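Local coordinates for putative lipoprotein (Bacteroides ovatus, PDB 3OQQ), which is of unknown function but is probably an extracellular, calcium-binding lipoprotein of the bacterial surface, rich in antiparallel beta sheet, at residues Arg47-Asn52 with Val101-Pro106; Phe76-Val81 with Arg97-Thr102; Thr89-Glu94 with Thr409-Ser414; Ala210-Lys215 with Pro297-Glu302; Lys240-Ser245 with Arg253-Thr258. All coordinates share one frame; numbering follows the deposited sequence.

Contacts 1 and 2 hold the two edges of one strand, 96-104, in the amino-terminal part of the chain, and share Val101 and Thr102; contact 2 is a surface pairing, eked out by waters, while contact 1 is half buried, with leucines and valine on its inner face. Contact 4 is the buried one: a regular antiparallel pair with apolar residues on one face and, on the other, lysine, arginine and glutamate mixed with serine, isoleucine and methionine. Contact 5 lies beside it, centres about 10 Å apart, and touches it through leucine packing and a probable hydrogen bond from Trp244 NE1 to Pro297 O. Contact 3 differs from all four, joining a loop to a far-off helix through aromatic rings.

Contact 1 of 5, residues Arg47-Asn52 with Val101-Pro106; sequences RTLTLN and VTLALP
Leu51 lays its CD1 methyl against CG1 of Val101 at 3.7 Å, the tightest apolar touch between the two strands. Val101 carries CG1 between its backbone N and carbonyl carbon (chi1 72°), which swings that methyl across toward the 47-52 strand. On the same face CD1 of Leu49 meets CD1 of Leu103 at 4.1 Å. Branched aliphatic residues suit this buried side and make up most of it, with Arg47 on the same face leading its polar end off to Gln165 OE1 and Leu42 O. The other face is exposed and suits threonine: Thr48 and Thr102 form a non-hydrogen-bonded pair, and their hydroxyls bridge the strands, Thr48 OG1 to Thr102 OG1 at 2.7 Å. Flanking them are two hydrogen-bonded pairs. Between Leu49 and Val101, Leu49 N gives a bond of 2.9 Å to Val101 O; between Arg47 and Leu103, Leu103 N reaches Arg47 O at 2.7 Å. Strands 46-54 and 96-104 are thus antiparallel neighbours; Val38 and Val41 of strand 36-41 pack on Leu49, while Val60 and Met62 of strand 59-65 lie against Val101 and Leu103 respectively.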
# COMPACT_ATOMS: atom_id res chain seq x y z
N ARG A 47 -15.72 -0.22 22.47
CA ARG A 47 -14.57 -0.92 21.90
C ARG A 47 -13.49 0.06 21.49
O ARG A 47 -13.74 0.96 20.68
CB ARG A 47 -14.99 -1.80 20.71
CG ARG A 47 -13.85 -2.64 20.18
CD ARG A 47 -14.34 -3.65 19.18
NE ARG A 47 -13.28 -4.61 18.86
CZ ARG A 47 -13.42 -5.62 18.02
NH1 ARG A 47 -14.58 -5.84 17.42
NH2 ARG A 47 -12.40 -6.42 17.77
N THR A 48 -12.27 -0.13 22.03
CA THR A 48 -11.10 0.70 21.75
C THR A 48 -10.25 -0.02 20.70
O THR A 48 -9.93 -1.20 20.85
CB THR A 48 -10.34 1.05 23.04
OG1 THR A 48 -11.21 1.83 23.87
CG2 THR A 48 -9.07 1.87 22.79
N LEU A 49 -9.92 0.71 19.62
CA LEU A 49 -9.12 0.20 18.50
C LEU A 49 -8.00 1.12 18.14
O LEU A 49 -8.16 2.34 18.13
CB LEU A 49 -9.99 0.03 17.24
CG LEU A 49 -11.08 -1.04 17.22
CD1 LEU A 49 -11.92 -0.88 15.98
CD2 LEU A 49 -10.49 -2.43 17.24
N THR A 50 -6.87 0.54 17.79
CA THR A 50 -5.73 1.28 17.28
C THR A 50 -5.90 1.28 15.76
O THR A 50 -6.22 0.25 15.15
CB THR A 50 -4.41 0.66 17.77
OG1 THR A 50 -4.35 0.83 19.19
CG2 THR A 50 -3.19 1.31 17.13
N LEU A 51 -5.76 2.46 15.15
CA LEU A 51 -5.94 2.61 13.72
C LEU A 51 -4.76 3.34 13.09
O LEU A 51 -4.10 4.16 13.74
CB LEU A 51 -7.26 3.37 13.42
CG LEU A 51 -8.59 2.86 14.03
CD1 LEU A 51 -9.70 3.85 13.76
CD2 LEU A 51 -9.00 1.52 13.46
N ASN A 52 -4.48 3.03 11.83
CA ASN A 52 -3.44 3.71 11.06
C ASN A 52 -4.20 4.74 10.22
O ASN A 52 -4.92 4.37 9.28
CB ASN A 52 -2.63 2.69 10.23
CG ASN A 52 -1.72 3.26 9.17
OD1 ASN A 52 -1.75 4.45 8.86
ND2 ASN A 52 -0.90 2.42 8.55
N VAL A 101 -9.29 5.05 19.04
CA VAL A 101 -10.69 5.46 19.04
C VAL A 101 -11.45 4.52 19.96
O VAL A 101 -11.12 3.34 20.02
CB VAL A 101 -11.27 5.51 17.59
CG1 VAL A 101 -11.48 4.11 17.00
CG2 VAL A 101 -12.56 6.31 17.53
N THR A 102 -12.43 5.05 20.68
CA THR A 102 -13.29 4.24 21.53
C THR A 102 -14.67 4.35 20.92
O THR A 102 -15.28 5.41 20.93
CB THR A 102 -13.19 4.65 23.00
OG1 THR A 102 -11.86 4.37 23.42
CG2 THR A 102 -14.17 3.87 23.88
N LEU A 103 -15.11 3.27 20.29
CA LEU A 103 -16.41 3.23 19.65
C LEU A 103 -17.50 2.90 20.67
O LEU A 103 -17.27 2.18 21.65
CB LEU A 103 -16.41 2.19 18.52
CG LEU A 103 -15.39 2.37 17.39
CD1 LEU A 103 -15.43 1.18 16.46
CD2 LEU A 103 -15.61 3.69 16.60
N ALA A 104 -18.70 3.42 20.42
CA ALA A 104 -19.90 3.17 21.22
C ALA A 104 -21.08 3.22 20.28
O ALA A 104 -21.10 4.04 19.35
CB ALA A 104 -20.04 4.19 22.35
N LEU A 105 -22.02 2.32 20.49
CA LEU A 105 -23.22 2.21 19.67
C LEU A 105 -24.34 3.14 20.15
O LEU A 105 -24.85 2.97 21.27
CB LEU A 105 -23.70 0.75 19.69
CG LEU A 105 -23.90 0.01 18.39
CD1 LEU A 105 -22.69 0.15 17.46
CD2 LEU A 105 -24.17 -1.44 18.66
N PRO A 106 -24.80 4.10 19.29
CA PRO A 106 -25.95 4.95 19.66
C PRO A 106 -27.19 4.09 19.91
O PRO A 106 -27.24 2.95 19.46
CB PRO A 106 -26.12 5.85 18.43
CG PRO A 106 -24.78 5.85 17.78
CD PRO A 106 -24.33 4.43 17.93

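Contact 2 of 5, residues Phe76-Val81 with Arg97-Thr102; sequences FALSPV and RLASVT
Leu78 sets its CD2 methyl against two neighbours on the opposing strand, CB of Ala99 at 4.0 Å and CB of Val101 at 3.9 Å. Alanine, with a single methyl, suits a place where the leucine lies directly against it. Further along, the CG2 methyl of Val101 meets CB of Phe76 at 3.6 Å. At the other end Val81 spreads its two methyls: CG1, anti to the backbone N (chi1 155°), leans on Leu98, which leaves CG2 beside the backbone N and 3.7 Å from CB of Ser100. The backbone holds these side chains in place through one hydrogen-bonded pair, Ser79 with Ser100. Ser79 N donates to Ser100 O at 2.8 Å, an almost straight bond (168°), and Ser100 N returns one to Ser79 O. Serines suit this solvent-facing position. Where the strands part, water takes over, linking Ala77 O to Thr102 N. A second water accepts from Arg97 NH1 and gives a weak bond to Leu78 O. Arg97 lays one face of its guanidinium over CB of Ala99, and its NH2 is held by Cys57 O. Farther out, Val60 of strand 59-65 touches Phe76, Leu78 and Val101. This is an antiparallel beta pairing of strand 96-104 with the irregular end of strand 71-80, supplemented by bridging water.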
# COMPACT_ATOMS: atom_id res chain seq x y z
N PHE A 76 -16.32 10.46 15.89
CA PHE A 76 -15.50 10.10 17.05
C PHE A 76 -14.16 10.79 17.02
O PHE A 76 -13.49 10.80 15.99
CB PHE A 76 -15.29 8.58 17.12
CG PHE A 76 -16.52 7.81 17.55
CD1 PHE A 76 -16.80 7.61 18.90
CD2 PHE A 76 -17.41 7.30 16.61
CE1 PHE A 76 -17.94 6.91 19.29
CE2 PHE A 76 -18.53 6.58 17.00
CZ PHE A 76 -18.79 6.39 18.34
N ALA A 77 -13.77 11.36 18.16
CA ALA A 77 -12.48 12.03 18.30
C ALA A 77 -11.38 10.97 18.42
O ALA A 77 -11.63 9.89 18.95
CB ALA A 77 -12.49 12.93 19.54
N LEU A 78 -10.19 11.27 17.90
CA LEU A 78 -9.05 10.37 17.99
C LEU A 78 -8.14 10.75 19.17
O LEU A 78 -8.03 11.93 19.51
CB LEU A 78 -8.24 10.34 16.68
CG LEU A 78 -8.91 9.63 15.49
CD1 LEU A 78 -8.13 9.86 14.23
CD2 LEU A 78 -9.08 8.15 15.76
N SER A 79 -7.52 9.74 19.79
CA SER A 79 -6.57 9.90 20.89
C SER A 79 -5.16 9.46 20.43
O SER A 79 -5.05 8.54 19.61
CB SER A 79 -7.00 9.10 22.12
OG SER A 79 -8.37 9.28 22.44
N PRO A 80 -4.06 10.08 20.94
CA PRO A 80 -2.72 9.64 20.52
C PRO A 80 -2.35 8.26 21.07
O PRO A 80 -2.78 7.90 22.16
CB PRO A 80 -1.79 10.73 21.10
CG PRO A 80 -2.69 11.83 21.58
CD PRO A 80 -3.98 11.18 21.93
N VAL A 81 -1.56 7.49 20.29
CA VAL A 81 -1.06 6.17 20.68
C VAL A 81 0.45 6.31 20.96
O VAL A 81 1.19 6.83 20.11
CB VAL A 81 -1.39 5.07 19.63
CG1 VAL A 81 -0.41 3.90 19.70
CG2 VAL A 81 -2.81 4.56 19.83
N ARG A 97 -0.24 8.21 10.79
CA ARG A 97 0.11 8.15 12.21
C ARG A 97 -0.77 7.09 12.90
O ARG A 97 -1.81 6.70 12.35
CB ARG A 97 -0.06 9.53 12.88
CG ARG A 97 -1.52 9.93 13.13
CD ARG A 97 -1.64 11.25 13.85
NE ARG A 97 -3.05 11.62 14.01
CZ ARG A 97 -3.67 11.65 15.18
NH1 ARG A 97 -3.02 11.36 16.30
NH2 ARG A 97 -4.95 12.00 15.25
N LEU A 98 -0.36 6.64 14.09
CA LEU A 98 -1.15 5.72 14.91
C LEU A 98 -2.07 6.53 15.79
O LEU A 98 -1.67 7.55 16.37
CB LEU A 98 -0.27 4.83 15.80
CG LEU A 98 0.36 3.62 15.15
CD1 LEU A 98 1.27 2.91 16.15
CD2 LEU A 98 -0.68 2.67 14.57
N ALA A 99 -3.33 6.09 15.89
CA ALA A 99 -4.30 6.76 16.74
C ALA A 99 -5.23 5.73 17.34
O ALA A 99 -5.26 4.57 16.89
CB ALA A 99 -5.06 7.82 15.96
N SER A 100 -5.96 6.14 18.37
CA SER A 100 -6.88 5.29 19.09
C SER A 100 -8.26 5.91 19.09
O SER A 100 -8.39 7.15 19.12
CB SER A 100 -6.41 5.08 20.52
OG SER A 100 -7.26 4.19 21.21
N VAL A 101 -9.29 5.05 19.04
CA VAL A 101 -10.69 5.46 19.04
C VAL A 101 -11.45 4.52 19.96
O VAL A 101 -11.12 3.34 20.02
CB VAL A 101 -11.27 5.51 17.59
CG1 VAL A 101 -11.48 4.11 17.00
CG2 VAL A 101 -12.56 6.31 17.53
N THR A 102 -12.43 5.05 20.68
CA THR A 102 -13.29 4.24 21.53
C THR A 102 -14.67 4.35 20.92
O THR A 102 -15.28 5.41 20.93
CB THR A 102 -13.19 4.65 23.00
OG1 THR A 102 -11.86 4.37 23.42
CG2 THR A 102 -14.17 3.87 23.88
O HOH W 1 -12.51 8.08 20.39
O HOH W 2 -4.85 12.24 18.44

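Contact 3 of 5, residues Thr89-Glu94 with Thr409-Ser414; sequences TGFNFE and TKWVDS
Phe91 and Trp411 form a T-shaped (edge-to-face) aromatic pair that joins the loop between strands 71-80 and 96-104 to the helix 408-413, more than three hundred residues away in sequence. The indole can be followed outward from its CB. CG stands anti to the backbone N (chi1 176°), which sends the ring off the helix toward the loop. At CD2 and CE2 the Phe91 edge begins to lie over one indole face, and at CZ2 the rings are closest, Phe91 CE1 standing 3.6 Å away. CZ2 also has Glu94 O 3.3 Å away at the ring edge. The ring planes are 87° apart, with 5.0 Å between the centroids of the phenyl and the six-membered ring. Farther round, CZ3 meets CD1 of Phe93 at 4.0 Å, and CH2 abuts the backbone carbonyl of Phe93, its O at 3.4 Å in the ring plane. A large flat residue suits this place, since one face and one edge serve different partners. Val412, next on the helix, adds both methyls at the edge of the Phe93 ring. Within the loop, Phe93 N lies over the centre of the Phe91 ring, and Asn92 N donates to Glu94 OE1, a bond that probably restrains the loop's shape. Trp422 and Trp142 extend the aromatic cluster, meeting Trp411 and Phe93 respectively. At the polar edge of the indole, Trp411 NE1 donates to a water 2.8 Å away, which in turn gives a weak bond to Glu94 O.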
# COMPACT_ATOMS: atom_id res chain seq x y z
N THR A 89 13.24 7.60 15.83
CA THR A 89 11.97 8.08 16.37
C THR A 89 11.67 9.53 15.89
O THR A 89 10.94 10.26 16.57
CB THR A 89 11.98 7.97 17.91
N GLY A 90 12.22 9.90 14.73
CA GLY A 90 12.04 11.21 14.10
C GLY A 90 11.24 11.17 12.81
O GLY A 90 10.77 10.10 12.39
N PHE A 91 11.09 12.33 12.15
CA PHE A 91 10.31 12.39 10.90
C PHE A 91 10.94 11.54 9.80
O PHE A 91 12.14 11.60 9.60
CB PHE A 91 10.15 13.84 10.42
CG PHE A 91 9.53 14.01 9.05
CD1 PHE A 91 8.15 13.86 8.87
CD2 PHE A 91 10.30 14.41 7.96
CE1 PHE A 91 7.57 14.10 7.62
CE2 PHE A 91 9.71 14.68 6.72
CZ PHE A 91 8.35 14.51 6.55
N ASN A 92 10.11 10.80 9.06
CA ASN A 92 10.61 9.97 7.97
C ASN A 92 9.59 9.89 6.81
O ASN A 92 9.35 8.82 6.27
CB ASN A 92 11.01 8.56 8.50
CG ASN A 92 11.80 7.78 7.50
OD1 ASN A 92 12.79 8.26 6.92
ND2 ASN A 92 11.33 6.56 7.24
N PHE A 93 9.05 11.05 6.42
CA PHE A 93 8.10 11.25 5.31
C PHE A 93 6.76 10.48 5.45
O PHE A 93 6.07 10.28 4.45
CB PHE A 93 8.77 10.93 3.93
CG PHE A 93 10.02 11.75 3.71
CD1 PHE A 93 9.93 13.07 3.27
CD2 PHE A 93 11.29 11.22 3.98
CE1 PHE A 93 11.08 13.85 3.12
CE2 PHE A 93 12.43 11.99 3.81
CZ PHE A 93 12.33 13.30 3.38
N GLU A 94 6.35 10.13 6.67
CA GLU A 94 5.07 9.44 6.93
C GLU A 94 3.91 10.40 6.67
O GLU A 94 3.96 11.53 7.15
CB GLU A 94 4.98 8.97 8.41
CG GLU A 94 6.06 8.01 8.86
CD GLU A 94 7.29 8.63 9.50
OE1 GLU A 94 7.47 9.88 9.42
OE2 GLU A 94 8.11 7.86 10.03
N THR A 409 7.67 21.12 0.03
CA THR A 409 8.91 21.47 0.76
C THR A 409 8.60 22.05 2.13
O THR A 409 9.37 21.81 3.06
CB THR A 409 9.86 22.37 -0.04
OG1 THR A 409 9.26 23.65 -0.17
CG2 THR A 409 10.20 21.79 -1.42
N LYS A 410 7.45 22.74 2.27
CA LYS A 410 7.02 23.29 3.57
C LYS A 410 6.84 22.16 4.59
O LYS A 410 7.28 22.28 5.73
CB LYS A 410 5.73 24.11 3.44
CG LYS A 410 5.96 25.52 2.92
CD LYS A 410 4.63 26.22 2.65
CE LYS A 410 4.84 27.60 2.07
NZ LYS A 410 3.56 28.19 1.58
N TRP A 411 6.22 21.06 4.17
CA TRP A 411 6.03 19.86 4.97
C TRP A 411 7.38 19.16 5.22
O TRP A 411 7.69 18.81 6.37
CB TRP A 411 5.07 18.92 4.26
CG TRP A 411 4.85 17.60 4.92
CD1 TRP A 411 4.06 17.35 6.01
CD2 TRP A 411 5.28 16.32 4.43
NE1 TRP A 411 4.03 16.00 6.27
CE2 TRP A 411 4.76 15.34 5.31
CE3 TRP A 411 6.02 15.90 3.30
CZ2 TRP A 411 4.96 13.97 5.10
CZ3 TRP A 411 6.20 14.54 3.09
CH2 TRP A 411 5.68 13.59 3.99
N VAL A 412 8.18 18.97 4.15
CA VAL A 412 9.50 18.33 4.26
C VAL A 412 10.36 19.10 5.27
O VAL A 412 10.79 18.51 6.27
CB VAL A 412 10.24 18.17 2.90
CG1 VAL A 412 11.69 17.67 3.12
CG2 VAL A 412 9.50 17.20 1.97
N ASP A 413 10.58 20.39 5.03
CA ASP A 413 11.50 21.23 5.80
C ASP A 413 11.02 21.50 7.22
O ASP A 413 11.86 21.74 8.08
CB ASP A 413 11.84 22.50 5.03
CG ASP A 413 12.68 22.14 3.80
OD1 ASP A 413 13.72 21.46 3.97
OD2 ASP A 413 12.30 22.53 2.68
N SER A 414 9.70 21.40 7.49
CA SER A 414 9.19 21.52 8.86
C SER A 414 9.18 20.12 9.52
O SER A 414 8.74 19.98 10.66
CB SER A 414 7.80 22.13 8.88
OG SER A 414 6.91 21.17 8.34
O HOH W 3 2.52 14.43 8.08

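Contact 4 of 5, residues Ala210-Lys215 with Pro297-Glu302; sequences ASLILK and PMLRAE
Lys215 and Arg300 meet on one face of a regular antiparallel beta pair, strands 205-215 and 298-307, with the aliphatic part of the lysine lying over the guanidinium. CG of Lys215 stands above the centre of that flat group, and its CD comes within 3.6 Å of Arg300 NH2. The arginine bends at chi3 (-74°), which turns the guanidinium back under the lysine chain. Long chains suit this place because their methylenes can pack while their ends reach acids: NE of Arg300 forms a salt bridge with Asp181, while Lys215 NZ makes long, weak ion pairs with Asp181 and Glu153. These carboxylates probably offset the closeness of the two positive ends, Lys215 NZ and Arg300 NH2 being 4.1 Å apart. Replacing Arg300 by an alanine would probably leave Asp181 without its salt-bridge partner and the lysine methylenes without the flat surface beneath them. Ile213 runs side by side with Arg300, its CD1 touching CD of Arg300 and lying 3.9 Å from CB of Glu302. On the opposite, apolar face Leu212 packs on Ala255 and Leu257 of strand 253-263 and Ala301 on Leu257, while Leu214 meets Trp244 and Leu299 meets Leu277. Three hydrogen-bonded pairs hold the register; Lys215 N to Met298 O is 2.7 Å and practically straight at 178°. At the far end a water lies 2.6 Å from Ser211 OG and donates to Glu302 O.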
# COMPACT_ATOMS: atom_id res chain seq x y z
N ALA A 210 -2.17 -16.09 -6.06
CA ALA A 210 -1.54 -14.95 -6.74
C ALA A 210 -2.15 -14.81 -8.12
O ALA A 210 -2.27 -15.80 -8.83
CB ALA A 210 -0.03 -15.15 -6.82
N SER A 211 -2.55 -13.57 -8.49
CA SER A 211 -3.18 -13.24 -9.77
C SER A 211 -2.60 -12.01 -10.42
O SER A 211 -2.23 -11.04 -9.75
CB SER A 211 -4.69 -12.99 -9.59
OG SER A 211 -5.33 -13.96 -8.78
N LEU A 212 -2.53 -12.07 -11.75
CA LEU A 212 -2.18 -10.96 -12.64
C LEU A 212 -3.47 -10.60 -13.30
O LEU A 212 -4.16 -11.49 -13.80
CB LEU A 212 -1.11 -11.37 -13.65
CG LEU A 212 0.30 -11.43 -13.08
CD1 LEU A 212 1.25 -12.11 -14.07
CD2 LEU A 212 0.78 -10.04 -12.65
N ILE A 213 -3.85 -9.33 -13.22
CA ILE A 213 -5.17 -8.85 -13.66
C ILE A 213 -5.05 -7.49 -14.34
O ILE A 213 -4.18 -6.70 -13.97
CB ILE A 213 -6.11 -8.71 -12.37
CG1 ILE A 213 -6.35 -10.02 -11.62
CG2 ILE A 213 -7.46 -8.02 -12.66
CD1 ILE A 213 -6.84 -9.76 -10.18
N LEU A 214 -5.96 -7.20 -15.29
CA LEU A 214 -6.14 -5.87 -15.90
C LEU A 214 -7.35 -5.26 -15.22
O LEU A 214 -8.46 -5.81 -15.31
CB LEU A 214 -6.28 -5.92 -17.43
CG LEU A 214 -5.01 -6.34 -18.20
CD1 LEU A 214 -5.25 -6.19 -19.72
CD2 LEU A 214 -3.77 -5.49 -17.77
N LYS A 215 -7.12 -4.21 -14.42
CA LYS A 215 -8.14 -3.55 -13.60
C LYS A 215 -8.83 -2.40 -14.36
O LYS A 215 -8.29 -1.30 -14.46
CB LYS A 215 -7.51 -3.07 -12.28
CG LYS A 215 -8.46 -2.31 -11.35
CD LYS A 215 -7.68 -1.21 -10.61
CE LYS A 215 -8.56 -0.30 -9.80
NZ LYS A 215 -7.77 0.77 -9.12
N PRO A 297 -7.09 0.35 -18.44
CA PRO A 297 -7.09 -0.58 -17.29
C PRO A 297 -5.68 -0.72 -16.69
O PRO A 297 -4.68 -0.70 -17.43
CB PRO A 297 -7.59 -1.91 -17.90
CG PRO A 297 -8.42 -1.47 -19.13
CD PRO A 297 -7.63 -0.29 -19.66
N MSE A 298 -5.59 -0.80 -15.37
CA MSE A 298 -4.29 -0.86 -14.71
C MSE A 298 -3.79 -2.28 -14.59
O MSE A 298 -4.58 -3.17 -14.31
CB MSE A 298 -4.37 -0.21 -13.33
CG MSE A 298 -4.47 1.31 -13.40
SE MSE A 298 -4.43 2.13 -11.63
CE MSE A 298 -5.27 3.84 -12.15
N LEU A 299 -2.47 -2.49 -14.79
CA LEU A 299 -1.87 -3.82 -14.54
C LEU A 299 -1.90 -4.05 -13.03
O LEU A 299 -1.39 -3.22 -12.27
CB LEU A 299 -0.44 -3.94 -15.13
CG LEU A 299 0.40 -5.20 -14.72
CD1 LEU A 299 -0.29 -6.52 -15.16
CD2 LEU A 299 1.78 -5.15 -15.36
N ARG A 300 -2.58 -5.13 -12.59
CA ARG A 300 -2.77 -5.42 -11.18
C ARG A 300 -2.17 -6.74 -10.76
O ARG A 300 -2.42 -7.76 -11.42
CB ARG A 300 -4.30 -5.41 -10.85
CG ARG A 300 -4.70 -6.16 -9.54
CD ARG A 300 -6.15 -5.92 -9.14
NE ARG A 300 -6.32 -4.57 -8.59
CZ ARG A 300 -7.39 -4.16 -7.91
NH1 ARG A 300 -8.42 -4.98 -7.71
NH2 ARG A 300 -7.44 -2.93 -7.42
N ALA A 301 -1.38 -6.73 -9.66
CA ALA A 301 -0.95 -7.94 -8.98
C ALA A 301 -1.87 -8.10 -7.76
O ALA A 301 -2.10 -7.13 -7.03
CB ALA A 301 0.52 -7.89 -8.57
N GLU A 302 -2.46 -9.29 -7.58
CA GLU A 302 -3.36 -9.52 -6.45
C GLU A 302 -2.88 -10.75 -5.69
O GLU A 302 -2.67 -11.80 -6.28
CB GLU A 302 -4.81 -9.67 -6.89
CG GLU A 302 -5.76 -9.81 -5.71
CD GLU A 302 -7.20 -10.10 -6.08
OE1 GLU A 302 -7.94 -9.13 -6.34
OE2 GLU A 302 -7.58 -11.29 -6.12
O HOH W 4 -5.06 -13.42 -6.27

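Contact 5 of 5, residues Lys240-Ser245 with Arg253-Thr258; sequences KNWNWS and RFAILT
Asn241 and Trp242 both face Arg253 in a classic beta bulge, where Arg253 N bonds to Trp242 O at 2.7 Å and Trp242 N returns a longer bond of 3.2 Å to Arg253 O. The bulge lies at the loop end of the hairpin formed by strands 234-242 and 253-263. Arg253 runs across the aromatic residues: its CB stands over the six-membered ring of Trp242, a CH-pi contact 4.0 Å from the centroid, and its extended chain carries NE to Trp244 CZ3, 3.3 Å off. There CZ3 of Trp244 lies over one face of the guanidinium, toward its rim, the two planes 61° apart. Arginine suits the spot, combining an aliphatic stem for the rings with a head that makes salt bridges to Asp247 and Asp279. A leucine in its place would probably leave both aspartates without their charged partner and Trp244 without the guanidinium beside it. Trp242 holds its CG between backbone N and carbonyl carbon (chi1 67°), which folds the indole over Arg253 and brings NE1 against the backbone between Phe254 and Ala255. Trp244 packs on Trp242, and both rest on Leu214 of strand 205-215. On the exposed side Lys240 lies alongside Phe254, and its CE touches Ile256 CD1 at 4.0 Å.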
# COMPACT_ATOMS: atom_id res chain seq x y z
N LYS A 240 3.27 -13.86 -20.42
CA LYS A 240 4.29 -13.19 -21.22
C LYS A 240 3.82 -12.90 -22.66
O LYS A 240 4.64 -12.64 -23.54
CB LYS A 240 5.57 -14.03 -21.21
CG LYS A 240 6.20 -14.10 -19.81
CD LYS A 240 7.40 -15.03 -19.79
CE LYS A 240 8.67 -14.30 -19.44
NZ LYS A 240 9.71 -15.24 -18.95
N ASN A 241 2.50 -12.86 -22.88
CA ASN A 241 1.99 -12.64 -24.22
C ASN A 241 0.65 -11.90 -24.20
O ASN A 241 -0.24 -12.23 -24.98
CB ASN A 241 1.88 -14.00 -24.93
CG ASN A 241 1.73 -13.92 -26.43
OD1 ASN A 241 2.42 -13.16 -27.09
ND2 ASN A 241 0.84 -14.75 -26.99
N TRP A 242 0.52 -10.88 -23.35
CA TRP A 242 -0.75 -10.17 -23.24
C TRP A 242 -0.69 -8.78 -23.86
O TRP A 242 0.38 -8.20 -24.06
CB TRP A 242 -1.21 -10.08 -21.77
CG TRP A 242 -0.35 -9.21 -20.88
CD1 TRP A 242 0.74 -9.61 -20.15
CD2 TRP A 242 -0.51 -7.80 -20.62
NE1 TRP A 242 1.28 -8.53 -19.48
CE2 TRP A 242 0.51 -7.41 -19.73
CE3 TRP A 242 -1.44 -6.82 -21.04
CZ2 TRP A 242 0.65 -6.09 -19.27
CZ3 TRP A 242 -1.30 -5.52 -20.60
CH2 TRP A 242 -0.25 -5.16 -19.74
N ASN A 243 -1.88 -8.26 -24.16
CA ASN A 243 -2.08 -6.93 -24.69
C ASN A 243 -3.37 -6.39 -24.16
O ASN A 243 -4.26 -7.17 -23.79
CB ASN A 243 -2.09 -6.93 -26.23
CG ASN A 243 -0.73 -7.05 -26.87
OD1 ASN A 243 -0.34 -8.13 -27.30
ND2 ASN A 243 0.03 -5.97 -26.91
N TRP A 244 -3.46 -5.06 -24.05
CA TRP A 244 -4.71 -4.40 -23.69
C TRP A 244 -5.63 -4.59 -24.89
O TRP A 244 -5.13 -4.76 -26.01
CB TRP A 244 -4.48 -2.90 -23.42
CG TRP A 244 -4.00 -2.57 -22.03
CD1 TRP A 244 -4.75 -2.56 -20.89
CD2 TRP A 244 -2.68 -2.15 -21.66
NE1 TRP A 244 -3.97 -2.18 -19.82
CE2 TRP A 244 -2.70 -1.89 -20.27
CE3 TRP A 244 -1.49 -1.92 -22.37
CZ2 TRP A 244 -1.56 -1.48 -19.57
CZ3 TRP A 244 -0.36 -1.49 -21.68
CH2 TRP A 244 -0.40 -1.27 -20.30
N SER A 245 -6.95 -4.56 -24.68
CA SER A 245 -7.89 -4.56 -25.80
C SER A 245 -7.62 -3.27 -26.59
O SER A 245 -7.33 -2.26 -25.96
CB SER A 245 -9.33 -4.57 -25.30
OG SER A 245 -9.65 -5.79 -24.66
N ARG A 253 3.08 -7.91 -24.41
CA ARG A 253 3.63 -7.38 -23.17
C ARG A 253 3.75 -8.53 -22.20
O ARG A 253 3.30 -9.64 -22.53
CB ARG A 253 2.74 -6.22 -22.65
CG ARG A 253 2.43 -5.18 -23.74
CD ARG A 253 1.56 -4.07 -23.18
NE ARG A 253 1.08 -3.13 -24.19
CZ ARG A 253 1.74 -2.06 -24.61
NH1 ARG A 253 2.98 -1.84 -24.20
NH2 ARG A 253 1.19 -1.23 -25.48
N PHE A 254 4.45 -8.32 -21.05
CA PHE A 254 4.60 -9.40 -20.08
C PHE A 254 4.46 -8.91 -18.64
O PHE A 254 4.74 -7.75 -18.33
CB PHE A 254 5.92 -10.15 -20.27
CG PHE A 254 7.17 -9.50 -19.74
CD1 PHE A 254 7.83 -8.51 -20.46
CD2 PHE A 254 7.75 -9.94 -18.55
CE1 PHE A 254 9.02 -7.95 -20.00
CE2 PHE A 254 8.94 -9.38 -18.08
CZ PHE A 254 9.56 -8.38 -18.81
N ALA A 255 4.04 -9.82 -17.76
CA ALA A 255 3.96 -9.53 -16.32
C ALA A 255 4.30 -10.81 -15.59
O ALA A 255 3.92 -11.88 -16.05
CB ALA A 255 2.58 -9.02 -15.95
N ILE A 256 5.11 -10.71 -14.54
CA ILE A 256 5.51 -11.88 -13.72
C ILE A 256 5.31 -11.51 -12.25
O ILE A 256 5.95 -10.59 -11.76
CB ILE A 256 6.97 -12.36 -13.97
CG1 ILE A 256 7.31 -12.54 -15.48
CG2 ILE A 256 7.28 -13.62 -13.15
CD1 ILE A 256 8.82 -12.59 -15.80
N LEU A 257 4.44 -12.27 -11.56
CA LEU A 257 4.17 -12.04 -10.15
C LEU A 257 4.75 -13.18 -9.34
O LEU A 257 4.37 -14.34 -9.52
CB LEU A 257 2.66 -11.89 -9.89
CG LEU A 257 2.17 -11.86 -8.45
CD1 LEU A 257 2.78 -10.69 -7.66
CD2 LEU A 257 0.69 -11.82 -8.43
N THR A 258 5.71 -12.86 -8.46
CA THR A 258 6.36 -13.84 -7.61
C THR A 258 6.00 -13.54 -6.17
O THR A 258 6.09 -12.40 -5.73
CB THR A 258 7.89 -13.87 -7.85
OG1 THR A 258 8.13 -14.06 -9.24
CG2 THR A 258 8.59 -15.00 -7.06